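Local coordinates for protein CPI (Ascaris lumbricoides, PDB 4IT7) that probably inhibits cysteine-type endopeptidases as a roundworm cystatin, with an immunomodulatory role, at residues T56-L62 with C90-E96. Sequence-based numbering, arbitrary orientation.
Sequences TNTVLEL and CTVAIWE
Residues 56-62 and 90-96 pair as neighbouring antiparallel strands inside the cystatin sheet, the curved antiparallel sheet that wraps around helix 17-33. Strand 38-51 continues the sheet beyond 56-62, and strand 102-112 beyond 90-96. Seven bridges run without a bulge from Thr56-Glu96 to Leu62-Cys90, and the four hydrogen-bonded pairs each form two backbone bonds. Most are short and nearly straight, such as Leu60 N to Val92 O at 2.7 Å; at the Thr56 end, Thr56 N to Glu96 O is the more bent, with 141° at the hydrogen. In the non-hydrogen-bonded pairs the CA-H groups reach across to carbonyls, for example Val59 CA to Val92 O at 3.3 Å.

Thr58, Leu60, Leu62, Val92 and Ile94 lie on the helix side of the sheet, where Leu60 meets Ile19, Val92 meets Ala26 and Ile94 meets Leu22. Here Leu62 and Val92 cross diagonally, methyl to methyl, with Leu62 CD1 3.9 Å from Val92 CG2. Cys90 shares this face and is joined by a disulfide to Cys110 on strand 102-112. On the same face Glu96 runs alongside Thr56, and its OE1 forms a salt bridge with Lys18 of helix 17-33. On the other face Val59 spreads its two branches: CG1, anti to the backbone N (chi1 174°), lies 3.8 Å from Thr91 CG2, while CG2 reaches Ala93 CB at 4.1 Å. The Trp95 indole presents CD1 at its edge, in the ring plane, to Thr56 O at 3.4 Å, and its NE1 hydrogen-bonds to Ala54 O.

Backbone bonding thus fixes the register, while the apolar helix-facing side chains and the Glu96-Lys18 bridge tie these two interior strands to the helix.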
# COMPACT_ATOMS: atom_id res chain seq x y z
N THR A 56 -5.61 14.67 7.20
CA THR A 56 -4.63 13.66 7.64
C THR A 56 -3.80 13.17 6.47
O THR A 56 -4.36 12.74 5.43
CB THR A 56 -5.32 12.45 8.25
OG1 THR A 56 -6.27 12.89 9.24
CG2 THR A 56 -4.30 11.52 8.88
N ASN A 57 -2.48 13.24 6.63
CA ASN A 57 -1.56 12.60 5.72
C ASN A 57 -0.83 11.43 6.35
O ASN A 57 -0.02 11.60 7.27
CB ASN A 57 -0.56 13.60 5.13
CG ASN A 57 0.15 13.04 3.91
OD1 ASN A 57 -0.39 12.20 3.15
ND2 ASN A 57 1.36 13.48 3.70
N THR A 58 -1.11 10.24 5.84
CA THR A 58 -0.49 9.01 6.29
C THR A 58 0.53 8.47 5.28
O THR A 58 0.18 8.24 4.12
CB THR A 58 -1.55 7.92 6.49
OG1 THR A 58 -2.56 8.38 7.40
CG2 THR A 58 -0.89 6.64 7.01
N VAL A 59 1.77 8.25 5.71
CA VAL A 59 2.80 7.71 4.82
C VAL A 59 3.11 6.30 5.31
O VAL A 59 3.39 6.08 6.51
CB VAL A 59 4.08 8.57 4.71
CG1 VAL A 59 5.14 7.83 3.87
CG2 VAL A 59 3.78 9.92 4.08
N LEU A 60 2.98 5.36 4.38
CA LEU A 60 3.20 3.96 4.66
C LEU A 60 4.36 3.46 3.83
O LEU A 60 4.56 3.92 2.70
CB LEU A 60 1.95 3.10 4.35
CG LEU A 60 0.56 3.51 4.85
CD1 LEU A 60 -0.50 2.62 4.23
CD2 LEU A 60 0.50 3.45 6.37
N GLU A 61 5.11 2.53 4.42
CA GLU A 61 6.07 1.76 3.67
C GLU A 61 5.57 0.36 3.71
O GLU A 61 5.39 -0.20 4.78
CB GLU A 61 7.43 1.78 4.32
CG GLU A 61 8.30 2.97 4.02
CD GLU A 61 9.61 2.86 4.81
OE1 GLU A 61 9.55 2.81 6.05
OE2 GLU A 61 10.69 2.76 4.20
N LEU A 62 5.37 -0.21 2.52
CA LEU A 62 4.85 -1.54 2.36
C LEU A 62 5.92 -2.40 1.75
O LEU A 62 6.58 -2.00 0.77
CB LEU A 62 3.60 -1.51 1.43
CG LEU A 62 2.45 -0.58 1.89
CD1 LEU A 62 1.32 -0.54 0.86
CD2 LEU A 62 1.88 -1.02 3.22
N CYS A 90 7.49 -0.05 -1.26
CA CYS A 90 6.76 1.04 -1.86
C CYS A 90 6.42 1.97 -0.72
O CYS A 90 5.95 1.51 0.33
CB CYS A 90 5.53 0.50 -2.54
SG CYS A 90 5.83 -0.75 -3.84
N THR A 91 6.77 3.25 -0.92
CA THR A 91 6.32 4.37 -0.13
C THR A 91 5.01 4.92 -0.76
O THR A 91 4.92 5.21 -1.97
CB THR A 91 7.42 5.43 -0.07
OG1 THR A 91 8.59 4.81 0.46
CG2 THR A 91 7.03 6.61 0.83
N VAL A 92 3.98 4.98 0.08
CA VAL A 92 2.64 5.37 -0.31
C VAL A 92 2.18 6.46 0.67
O VAL A 92 2.41 6.33 1.89
CB VAL A 92 1.64 4.20 -0.18
CG1 VAL A 92 0.31 4.57 -0.84
CG2 VAL A 92 2.18 2.93 -0.81
N ALA A 93 1.59 7.53 0.12
CA ALA A 93 1.01 8.62 0.89
C ALA A 93 -0.50 8.64 0.65
O ALA A 93 -1.00 8.58 -0.49
CB ALA A 93 1.66 9.95 0.53
N ILE A 94 -1.23 8.61 1.75
CA ILE A 94 -2.64 8.75 1.67
C ILE A 94 -3.13 10.00 2.39
O ILE A 94 -2.79 10.26 3.56
CB ILE A 94 -3.41 7.48 2.02
CG1 ILE A 94 -4.53 7.85 2.93
CG2 ILE A 94 -2.52 6.33 2.51
CD1 ILE A 94 -5.83 7.24 2.45
N TRP A 95 -3.91 10.79 1.64
CA TRP A 95 -4.32 12.12 2.05
C TRP A 95 -5.81 12.19 2.16
O TRP A 95 -6.53 11.94 1.17
CB TRP A 95 -3.80 13.15 1.06
CG TRP A 95 -3.96 14.55 1.56
CD1 TRP A 95 -4.14 14.97 2.87
CD2 TRP A 95 -3.95 15.78 0.76
NE1 TRP A 95 -4.23 16.33 2.94
CE2 TRP A 95 -4.14 16.87 1.70
CE3 TRP A 95 -3.82 16.07 -0.61
CZ2 TRP A 95 -4.19 18.21 1.28
CZ3 TRP A 95 -3.86 17.41 -1.01
CH2 TRP A 95 -4.03 18.45 -0.09
N GLU A 96 -6.30 12.48 3.36
CA GLU A 96 -7.73 12.56 3.62
C GLU A 96 -8.24 13.91 4.07
O GLU A 96 -7.71 14.53 5.00
CB GLU A 96 -8.19 11.51 4.61
CG GLU A 96 -7.50 10.20 4.51
CD GLU A 96 -7.64 9.44 5.79
OE1 GLU A 96 -8.75 9.03 6.09
OE2 GLU A 96 -6.64 9.25 6.52